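Side-chain contacts in beta-1,4-exocellulase (Thermobifida fusca, PDB 4B4H), which probably hydrolyses beta-1,4-glycosidic bonds of cellulose as a cellobiohydrolase, through the glycoside hydrolase family 6 catalytic domain described here: residues V38-R42 with I43-E47; N165-G168 with Y169-K173; N341-P344 with G345-A348. All coordinates share one frame; numbering follows the deposited sequence. Where two conformers were deposited one is given.

In the fold
All three contacts are local turns or helix contacts of the family 6 catalytic domain, spread around its parallel-stranded core. Contacts 1 and 3 reach the same sheet, through strands 38-40 and 346-350, yet their centres lie about 29 Å apart. Contact 1 belongs to the predicted substrate site: it holds Trp39 and Asp41. Contact 2 lies on the surrounding helix 162-175, its centre about 17 Å from that of contact 1; the side chain of Val167 is still about 11 Å from those of Asp88 and Asp136, predicted active-site residues. Contact 3 lies near a calcium site, with no calcium bound to this chain here; the side chain of Asp347 is about 5 Å from that of Asp4, one of its ligands.

Contact 1. Residues V38-R42 with I43-E47; sequences VWLDR and IGAIE
Where strand 38-40 of the family 6 core sheet runs out, the chain turns through Asp41 and Arg42 into a short, loosely formed helix, and Ala45 packs into the inside of the turn. The bond that closes it runs from Ala45 N to Arg42 O, 3.1 Å long with 157° at the hydrogen, and its donor sits well above the carbonyl plane. Leu40 approaches from the strand side with CD2, which comes to 3.9 Å from Ala45 O; the Leu40 side chain also packs on Ile114 of helix 103-121, as does Ile46, so strand end and helix share one apolar support. Ile43 N is held by Glu97 OE2.

Trp39 and Asp41 are predicted substrate-binding residues. The Trp39 indole lies on the far side from Ala45, with NE1 bonded to Val352 O and its side chain about 4 Å, at nearest atoms, from that of Lys353. In the conformer given, one of two, Arg42 has CG wedged between backbone N and carbonyl carbon (chi1 56°) and then runs extended to NE. The guanidinium there meets Asp41 edge-on and in plane, a tentative salt bridge with a weak hydrogen bond from Arg42 NH1 to Asp41 OD1. Inside the bend, Ala45 CB lies 4.0 Å from Leu40 CA and 3.5 Å from Arg42 O.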
ATOM      1  N   VAL A  38       2.427  -3.946  11.112  1.00  7.81           N
ATOM      2  CA  VAL A  38       3.667  -3.493  11.728  1.00  8.15           C
ATOM      3  C   VAL A  38       4.647  -3.303  10.584  1.00  7.95           C
ATOM      4  O   VAL A  38       4.829  -4.200   9.772  1.00  7.78           O
ATOM      5  CB  VAL A  38       4.192  -4.517  12.764  1.00  8.29           C
ATOM      6  CG1 VAL A  38       5.641  -4.213  13.150  1.00  8.52           C
ATOM      7  CG2 VAL A  38       3.280  -4.546  13.994  1.00  8.67           C
ATOM      8  N   TRP A  39       5.242  -2.117  10.507  1.00  8.08           N
ATOM      9  CA  TRP A  39       6.125  -1.769   9.386  1.00  8.35           C
ATOM     10  C   TRP A  39       7.579  -1.977   9.685  1.00  8.72           C
ATOM     11  O   TRP A  39       8.149  -1.306  10.552  1.00  9.52           O
ATOM     12  CB  TRP A  39       5.904  -0.329   8.967  1.00  7.96           C
ATOM     13  CG  TRP A  39       4.611  -0.131   8.227  1.00  7.80           C
ATOM     14  CD1 TRP A  39       3.315  -0.387   8.686  1.00  7.90           C
ATOM     15  CD2 TRP A  39       4.427   0.344   6.845  1.00  7.83           C
ATOM     16  NE1 TRP A  39       2.393  -0.114   7.712  1.00  7.97           N
ATOM     17  CE2 TRP A  39       2.975   0.341   6.599  1.00  8.02           C
ATOM     18  CE3 TRP A  39       5.280   0.783   5.841  1.00  8.03           C
ATOM     19  CZ2 TRP A  39       2.432   0.742   5.390  1.00  8.29           C
ATOM     20  CZ3 TRP A  39       4.720   1.192   4.626  1.00  8.17           C
ATOM     21  CH2 TRP A  39       3.328   1.179   4.411  1.00  8.46           C
ATOM     22  N   LEU A  40       8.208  -2.895   8.963  1.00  8.94           N
ATOM     23  CA  LEU A  40       9.658  -3.042   9.098  1.00  9.32           C
ATOM     24  C   LEU A  40      10.329  -2.290   7.950  1.00  9.92           C
ATOM     25  O   LEU A  40      10.685  -2.869   6.921  1.00  9.37           O
ATOM     26  CB  LEU A  40      10.097  -4.514   9.180  1.00  9.08           C
ATOM     27  CG  LEU A  40       9.348  -5.485  10.115  1.00  8.62           C
ATOM     28  CD1 LEU A  40       9.975  -6.876  10.115  1.00  8.59           C
ATOM     29  CD2 LEU A  40       9.219  -4.987  11.551  1.00  8.54           C
ATOM     30  N   ASP A  41      10.437  -0.977   8.126  1.00 10.61           N
ATOM     31  CA  ASP A  41      10.842  -0.079   7.061  1.00 11.44           C
ATOM     32  C   ASP A  41      12.310   0.305   7.156  1.00 11.54           C
ATOM     33  O   ASP A  41      12.781   1.173   6.417  1.00 11.54           O
ATOM     34  CB  ASP A  41       9.940   1.159   7.050  1.00 12.66           C
ATOM     35  CG  ASP A  41      10.053   1.987   8.320  1.00 13.45           C
ATOM     36  OD1 ASP A  41      10.242   1.430   9.428  1.00 14.50           O
ATOM     37  OD2 ASP A  41       9.940   3.228   8.212  1.00 14.46           O
ATOM     38  N   ARG A  42      13.024  -0.347   8.072  1.00 11.43           N
ATOM     39  CA  ARG A  42      14.473  -0.175   8.194  0.50 11.42           C
ATOM     40  C   ARG A  42      15.032  -1.297   9.062  1.00 11.31           C
ATOM     41  O   ARG A  42      14.285  -1.963   9.780  1.00 11.01           O
ATOM     42  CB  ARG A  42      14.842   1.217   8.735  0.50 11.77           C
ATOM     43  CG  ARG A  42      14.210   1.570  10.074  0.50 12.20           C
ATOM     44  CD  ARG A  42      14.271   3.062  10.355  0.50 12.78           C
ATOM     45  NE  ARG A  42      13.920   3.345  11.745  0.50 13.21           N
ATOM     46  CZ  ARG A  42      12.689   3.259  12.239  0.50 13.49           C
ATOM     47  NH1 ARG A  42      11.679   2.898  11.461  0.50 13.78           N
ATOM     48  NH2 ARG A  42      12.468   3.534  13.516  0.50 13.52           N
ATOM     49  N   ILE A  43      16.343  -1.522   8.966  1.00 11.17           N
ATOM     50  CA  ILE A  43      17.011  -2.604   9.700  1.00 11.28           C
ATOM     51  C   ILE A  43      16.715  -2.538  11.207  1.00 10.99           C
ATOM     52  O   ILE A  43      16.508  -3.575  11.845  1.00 10.71           O
ATOM     53  CB  ILE A  43      18.538  -2.652   9.410  1.00 11.17           C
ATOM     54  CG1 ILE A  43      18.800  -3.089   7.953  1.00 11.24           C
ATOM     55  CG2 ILE A  43      19.255  -3.586  10.385  1.00 11.60           C
ATOM     56  CD1 ILE A  43      20.233  -2.930   7.479  1.00 11.46           C
ATOM     57  N   GLY A  44      16.636  -1.323  11.749  1.00 11.05           N
ATOM     58  CA  GLY A  44      16.491  -1.120  13.193  1.00 11.48           C
ATOM     59  C   GLY A  44      15.130  -1.496  13.750  1.00 11.90           C
ATOM     60  O   GLY A  44      14.967  -1.653  14.967  1.00 12.41           O
ATOM     61  N   ALA A  45      14.152  -1.653  12.865  1.00 11.78           N
ATOM     62  CA  ALA A  45      12.798  -2.006  13.281  1.00 11.70           C
ATOM     63  C   ALA A  45      12.689  -3.488  13.654  1.00 11.65           C
ATOM     64  O   ALA A  45      11.725  -3.916  14.305  1.00 11.77           O
ATOM     65  CB  ALA A  45      11.806  -1.660  12.178  1.00 11.74           C
ATOM     66  N   ILE A  46      13.665  -4.273  13.208  1.00 11.85           N
ATOM     67  CA  ILE A  46      13.631  -5.718  13.396  1.00 12.25           C
ATOM     68  C   ILE A  46      13.795  -6.049  14.881  1.00 13.68           C
ATOM     69  O   ILE A  46      12.924  -6.686  15.482  1.00 13.71           O
ATOM     70  CB  ILE A  46      14.701  -6.416  12.523  1.00 11.97           C
ATOM     71  CG1 ILE A  46      14.458  -6.102  11.037  1.00 11.48           C
ATOM     72  CG2 ILE A  46      14.713  -7.924  12.753  1.00 11.94           C
ATOM     73  CD1 ILE A  46      15.642  -6.425  10.139  1.00 11.70           C
ATOM     74  N   GLU A  47      14.899  -5.589  15.457  1.00 15.25           N
ATOM     75  CA  GLU A  47      15.137  -5.680  16.897  1.00 17.58           C
ATOM     76  C   GLU A  47      14.403  -4.609  17.698  1.00 18.53           C
ATOM     77  O   GLU A  47      14.229  -4.753  18.909  1.00 19.66           O
ATOM     78  CB  GLU A  47      16.638  -5.628  17.192  1.00 18.01           C
ATOM     79  CG  GLU A  47      17.360  -6.938  16.916  1.00 19.35           C
ATOM     80  CD  GLU A  47      17.006  -8.031  17.913  1.00 19.99           C
ATOM     81  OE1 GLU A  47      17.030  -7.757  19.134  1.00 20.48           O
ATOM     82  OE2 GLU A  47      16.701  -9.162  17.477  1.00 20.91           O
TER

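Contact 2. Residues N165-G168 with Y169-K173; sequences NGVG and YALRK
Asn165 O takes two donors: Tyr169 N, 3.0 Å away in the regular helical bond of 162-175, and the hydroxyl of Ser212 from a loop outside. The Tyr169 N-H arrives tilted 33° from the carbonyl plane. The next links follow in step, Ala170 N to Gly166 O and Leu171 N to Val167 O, the latter almost in line with the carbonyl, and Arg172 N to Gly168 O completes the set.

On the inward side Val167 and Leu171, one turn apart, lie alongside each other and point the same way, CG1 of the valine 4.0 Å from CD1 of the leucine. Leu171 also leans CG to 3.4 Å from Val167 O. Tyr169 leaves on another side. Having CG anti to the backbone N (chi1 -168°) swings its ring toward helix 103-121, where OH bonds to Asp112 OD1. Lys173 CG rests over one ring face, 3.5 Å above the plane and offset toward the rim.

This turn of the helix thus has an apolar side, Leu171 packing on Ile184 of strand 180-185 and Val167 on Leu84 of a loop, while the tyrosine hydroxyl and Arg172 NE, bonded to Ser212 O, tie its flanks to neighbouring parts by polar bonds.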
ATOM      1  N   ASN A 165      15.459  -9.143  -8.067  1.00  7.59           N
ATOM      2  CA  ASN A 165      16.173 -10.144  -7.279  1.00  7.71           C
ATOM      3  C   ASN A 165      15.970 -10.006  -5.771  1.00  7.23           C
ATOM      4  O   ASN A 165      15.930 -11.013  -5.070  1.00  7.12           O
ATOM      5  CB  ASN A 165      17.669 -10.120  -7.600  1.00  8.43           C
ATOM      6  CG  ASN A 165      17.977 -10.691  -8.969  1.00  9.09           C
ATOM      7  OD1 ASN A 165      17.231 -11.500  -9.509  1.00  9.79           O
ATOM      8  ND2 ASN A 165      19.106 -10.275  -9.536  1.00  9.49           N
ATOM      9  N   GLY A 166      15.861  -8.764  -5.286  1.00  7.14           N
ATOM     10  CA  GLY A 166      15.558  -8.505  -3.875  1.00  6.83           C
ATOM     11  C   GLY A 166      14.218  -9.116  -3.516  1.00  6.80           C
ATOM     12  O   GLY A 166      14.136  -9.918  -2.587  1.00  6.86           O
ATOM     13  N   VAL A 167      13.187  -8.729  -4.263  1.00  6.68           N
ATOM     14  CA  VAL A 167      11.834  -9.257  -4.076  1.00  6.49           C
ATOM     15  C   VAL A 167      11.798 -10.785  -4.148  1.00  6.63           C
ATOM     16  O   VAL A 167      11.177 -11.423  -3.289  1.00  6.54           O
ATOM     17  CB  VAL A 167      10.842  -8.631  -5.081  1.00  6.52           C
ATOM     18  CG1 VAL A 167       9.534  -9.403  -5.100  1.00  6.54           C
ATOM     19  CG2 VAL A 167      10.602  -7.166  -4.757  1.00  6.53           C
ATOM     20  N   GLY A 168      12.465 -11.368  -5.154  1.00  6.49           N
ATOM     21  CA  GLY A 168      12.553 -12.824  -5.272  1.00  6.39           C
ATOM     22  C   GLY A 168      13.068 -13.463  -4.011  1.00  6.29           C
ATOM     23  O   GLY A 168      12.482 -14.431  -3.510  1.00  6.25           O
ATOM     24  N   TYR A 169      14.166 -12.904  -3.504  1.00  6.11           N
ATOM     25  CA  TYR A 169      14.799 -13.371  -2.296  1.00  6.02           C
ATOM     26  C   TYR A 169      13.847 -13.421  -1.089  1.00  6.14           C
ATOM     27  O   TYR A 169      13.803 -14.440  -0.372  1.00  6.21           O
ATOM     28  CB  TYR A 169      16.077 -12.545  -2.019  1.00  6.03           C
ATOM     29  CG  TYR A 169      16.932 -13.156  -0.935  1.00  6.06           C
ATOM     30  CD1 TYR A 169      17.641 -14.339  -1.176  1.00  6.14           C
ATOM     31  CD2 TYR A 169      17.010 -12.587   0.336  1.00  6.08           C
ATOM     32  CE1 TYR A 169      18.398 -14.934  -0.192  1.00  6.29           C
ATOM     33  CE2 TYR A 169      17.777 -13.171   1.337  1.00  6.13           C
ATOM     34  CZ  TYR A 169      18.472 -14.352   1.054  1.00  6.18           C
ATOM     35  OH  TYR A 169      19.253 -14.998   1.997  1.00  6.46           O
ATOM     36  N   ALA A 170      13.051 -12.356  -0.928  1.00  5.99           N
ATOM     37  CA  ALA A 170      12.134 -12.221   0.208  1.00  5.71           C
ATOM     38  C   ALA A 170      11.046 -13.267   0.060  1.00  5.67           C
ATOM     39  O   ALA A 170      10.683 -13.931   1.024  1.00  5.95           O
ATOM     40  CB  ALA A 170      11.528 -10.823   0.286  1.00  5.86           C
ATOM     41  N   LEU A 171      10.566 -13.427  -1.166  1.00  5.56           N
ATOM     42  CA  LEU A 171       9.522 -14.406  -1.404  1.00  5.62           C
ATOM     43  C   LEU A 171      10.011 -15.783  -1.010  1.00  5.99           C
ATOM     44  O   LEU A 171       9.306 -16.518  -0.338  1.00  6.02           O
ATOM     45  CB  LEU A 171       9.091 -14.397  -2.857  1.00  5.50           C
ATOM     46  CG  LEU A 171       8.225 -13.190  -3.206  1.00  5.39           C
ATOM     47  CD1 LEU A 171       8.095 -13.113  -4.717  1.00  5.36           C
ATOM     48  CD2 LEU A 171       6.850 -13.347  -2.564  1.00  5.49           C
ATOM     49  N   ARG A 172      11.227 -16.141  -1.412  1.00  6.42           N
ATOM     50  CA  ARG A 172      11.715 -17.467  -1.066  1.00  6.61           C
ATOM     51  C   ARG A 172      11.961 -17.638   0.435  1.00  6.70           C
ATOM     52  O   ARG A 172      11.587 -18.655   1.025  1.00  7.14           O
ATOM     53  CB  ARG A 172      12.993 -17.811  -1.829  1.00  6.79           C
ATOM     54  CG  ARG A 172      13.622 -19.115  -1.332  1.00  6.97           C
ATOM     55  CD  ARG A 172      14.614 -19.728  -2.316  1.00  7.14           C
ATOM     56  NE  ARG A 172      15.730 -18.822  -2.612  1.00  7.19           N
ATOM     57  CZ  ARG A 172      16.826 -18.677  -1.874  1.00  7.32           C
ATOM     58  NH1 ARG A 172      17.028 -19.387  -0.751  1.00  7.46           N
ATOM     59  NH2 ARG A 172      17.749 -17.795  -2.290  1.00  7.78           N
ATOM     60  N   LYS A 173      12.652 -16.677   1.034  1.00  6.73           N
ATOM     61  CA  LYS A 173      13.055 -16.793   2.433  1.00  6.93           C
ATOM     62  C   LYS A 173      11.852 -16.823   3.359  1.00  6.93           C
ATOM     63  O   LYS A 173      11.788 -17.630   4.293  1.00  6.66           O
ATOM     64  CB  LYS A 173      14.003 -15.650   2.825  1.00  7.07           C
ATOM     65  CG  LYS A 173      15.444 -15.733   2.304  1.00  7.26           C
ATOM     66  CD  LYS A 173      16.197 -17.013   2.645  1.00  7.77           C
ATOM     67  CE  LYS A 173      16.517 -17.160   4.125  1.00  8.00           C
ATOM     68  NZ  LYS A 173      17.457 -18.293   4.358  1.00  9.19           N
TER

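Contact 3. Residues N341-P344 with G345-A348; sequences NPAP and GVDA
With CG trans to its backbone N (chi1 -172°), Asn341 turns its amide back across the hairpin, and ND2 meets Val346 O at 2.9 Å. The acceptor lies close to the Asn341 amide plane, and the bond is fairly straight, 166° at the hydrogen. The same oxygen receives a CA-H contact, Asn341 CA to Val346 O at 3.2 Å, so one residue grips it twice. Asn341 N goes to Asp347 O, 2.9 Å, from above the carbonyl plane.

A type II turn from Ala343 to Val346 closes the loop through Val346 N to Ala343 O, 3.2 Å; Gly345 takes its positive-phi corner, where a side chain would clash with Pro344 O. Val346 points CB into the loop and crosses Pro342 at about a right angle, CG1 to Pro342 CG 3.8 Å. Cut back to an alanine here, the Val346 side chain would probably lose its hold on the Pro342 ring and thin the apolar contact with Leu263, leaving Ala343 as the main partner of the two.

The hairpin joins strands 339-340 and 346-350. Helix 262-276 packs on it through Leu263, and Gln267 of that helix bonds to Pro344 O, while strand 283-287 flanks strand 346-350 in parallel.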
ATOM      1  N   ASN A 341     -12.888 -11.466   3.076  1.00  8.77           N
ATOM      2  CA  ASN A 341     -13.509 -11.870   1.804  1.00  8.42           C
ATOM      3  C   ASN A 341     -14.743 -11.035   1.408  1.00  8.21           C
ATOM      4  O   ASN A 341     -15.848 -11.567   1.216  1.00  8.08           O
ATOM      5  CB  ASN A 341     -13.791 -13.389   1.835  1.00  8.36           C
ATOM      6  CG  ASN A 341     -14.259 -13.941   0.504  1.00  8.23           C
ATOM      7  OD1 ASN A 341     -15.118 -14.837   0.472  1.00  7.98           O
ATOM      8  ND2 ASN A 341     -13.737 -13.424  -0.593  1.00  8.22           N
ATOM      9  N   PRO A 342     -14.570  -9.709   1.303  1.00  7.86           N
ATOM     10  CA  PRO A 342     -15.662  -8.774   0.980  1.00  7.96           C
ATOM     11  C   PRO A 342     -16.218  -8.853  -0.448  1.00  7.99           C
ATOM     12  O   PRO A 342     -17.327  -8.361  -0.701  1.00  8.20           O
ATOM     13  CB  PRO A 342     -15.026  -7.414   1.207  1.00  7.94           C
ATOM     14  CG  PRO A 342     -13.589  -7.638   0.880  1.00  7.76           C
ATOM     15  CD  PRO A 342     -13.272  -9.010   1.401  1.00  7.76           C
ATOM     16  N   ALA A 343     -15.470  -9.466  -1.363  1.00  7.84           N
ATOM     17  CA  ALA A 343     -15.793  -9.432  -2.786  1.00  7.88           C
ATOM     18  C   ALA A 343     -15.079 -10.578  -3.495  1.00  8.03           C
ATOM     19  O   ALA A 343     -14.092 -11.068  -2.974  1.00  8.57           O
ATOM     20  CB  ALA A 343     -15.346  -8.095  -3.373  1.00  7.90           C
ATOM     21  N   PRO A 344     -15.577 -11.005  -4.675  1.00  8.43           N
ATOM     22  CA  PRO A 344     -14.911 -12.052  -5.462  1.00  8.24           C
ATOM     23  C   PRO A 344     -13.394 -11.822  -5.606  1.00  8.14           C
ATOM     24  O   PRO A 344     -12.971 -10.766  -6.090  1.00  8.13           O
ATOM     25  CB  PRO A 344     -15.612 -11.961  -6.823  1.00  8.49           C
ATOM     26  CG  PRO A 344     -16.992 -11.481  -6.490  1.00  8.58           C
ATOM     27  CD  PRO A 344     -16.899 -10.646  -5.242  1.00  8.42           C
ATOM     28  N   GLY A 345     -12.602 -12.795  -5.157  1.00  7.71           N
ATOM     29  CA  GLY A 345     -11.145 -12.757  -5.343  1.00  8.02           C
ATOM     30  C   GLY A 345     -10.316 -11.951  -4.364  1.00  7.88           C
ATOM     31  O   GLY A 345      -9.091 -11.954  -4.461  1.00  7.80           O
ATOM     32  N   VAL A 346     -10.980 -11.267  -3.429  1.00  7.68           N
ATOM     33  CA  VAL A 346     -10.339 -10.480  -2.386  1.00  7.75           C
ATOM     34  C   VAL A 346     -10.343 -11.263  -1.056  1.00  7.57           C
ATOM     35  O   VAL A 346     -11.402 -11.632  -0.548  1.00  7.77           O
ATOM     36  CB  VAL A 346     -11.024  -9.101  -2.224  1.00  7.78           C
ATOM     37  CG1 VAL A 346     -10.420  -8.296  -1.086  1.00  7.93           C
ATOM     38  CG2 VAL A 346     -10.993  -8.327  -3.531  1.00  7.69           C
ATOM     39  N   ASP A 347      -9.162 -11.581  -0.531  1.00  7.26           N
ATOM     40  CA  ASP A 347      -9.015 -12.228   0.779  1.00  7.12           C
ATOM     41  C   ASP A 347      -9.487 -11.339   1.927  1.00  7.02           C
ATOM     42  O   ASP A 347      -9.982 -11.836   2.939  1.00  7.04           O
ATOM     43  CB  ASP A 347      -7.551 -12.643   1.053  1.00  7.20           C
ATOM     44  CG  ASP A 347      -7.112 -13.876   0.280  1.00  7.43           C
ATOM     45  OD1 ASP A 347      -7.955 -14.607  -0.271  1.00  7.74           O
ATOM     46  OD2 ASP A 347      -5.885 -14.133   0.222  1.00  7.15           O
ATOM     47  N   ALA A 348      -9.302 -10.027   1.781  1.00  6.67           N
ATOM     48  CA  ALA A 348      -9.645  -9.070   2.809  1.00  6.68           C
ATOM     49  C   ALA A 348      -9.425  -7.638   2.369  1.00  6.68           C
ATOM     50  O   ALA A 348      -8.601  -7.349   1.486  1.00  6.88           O
ATOM     51  CB  ALA A 348      -8.823  -9.330   4.054  1.00  6.69           C
TER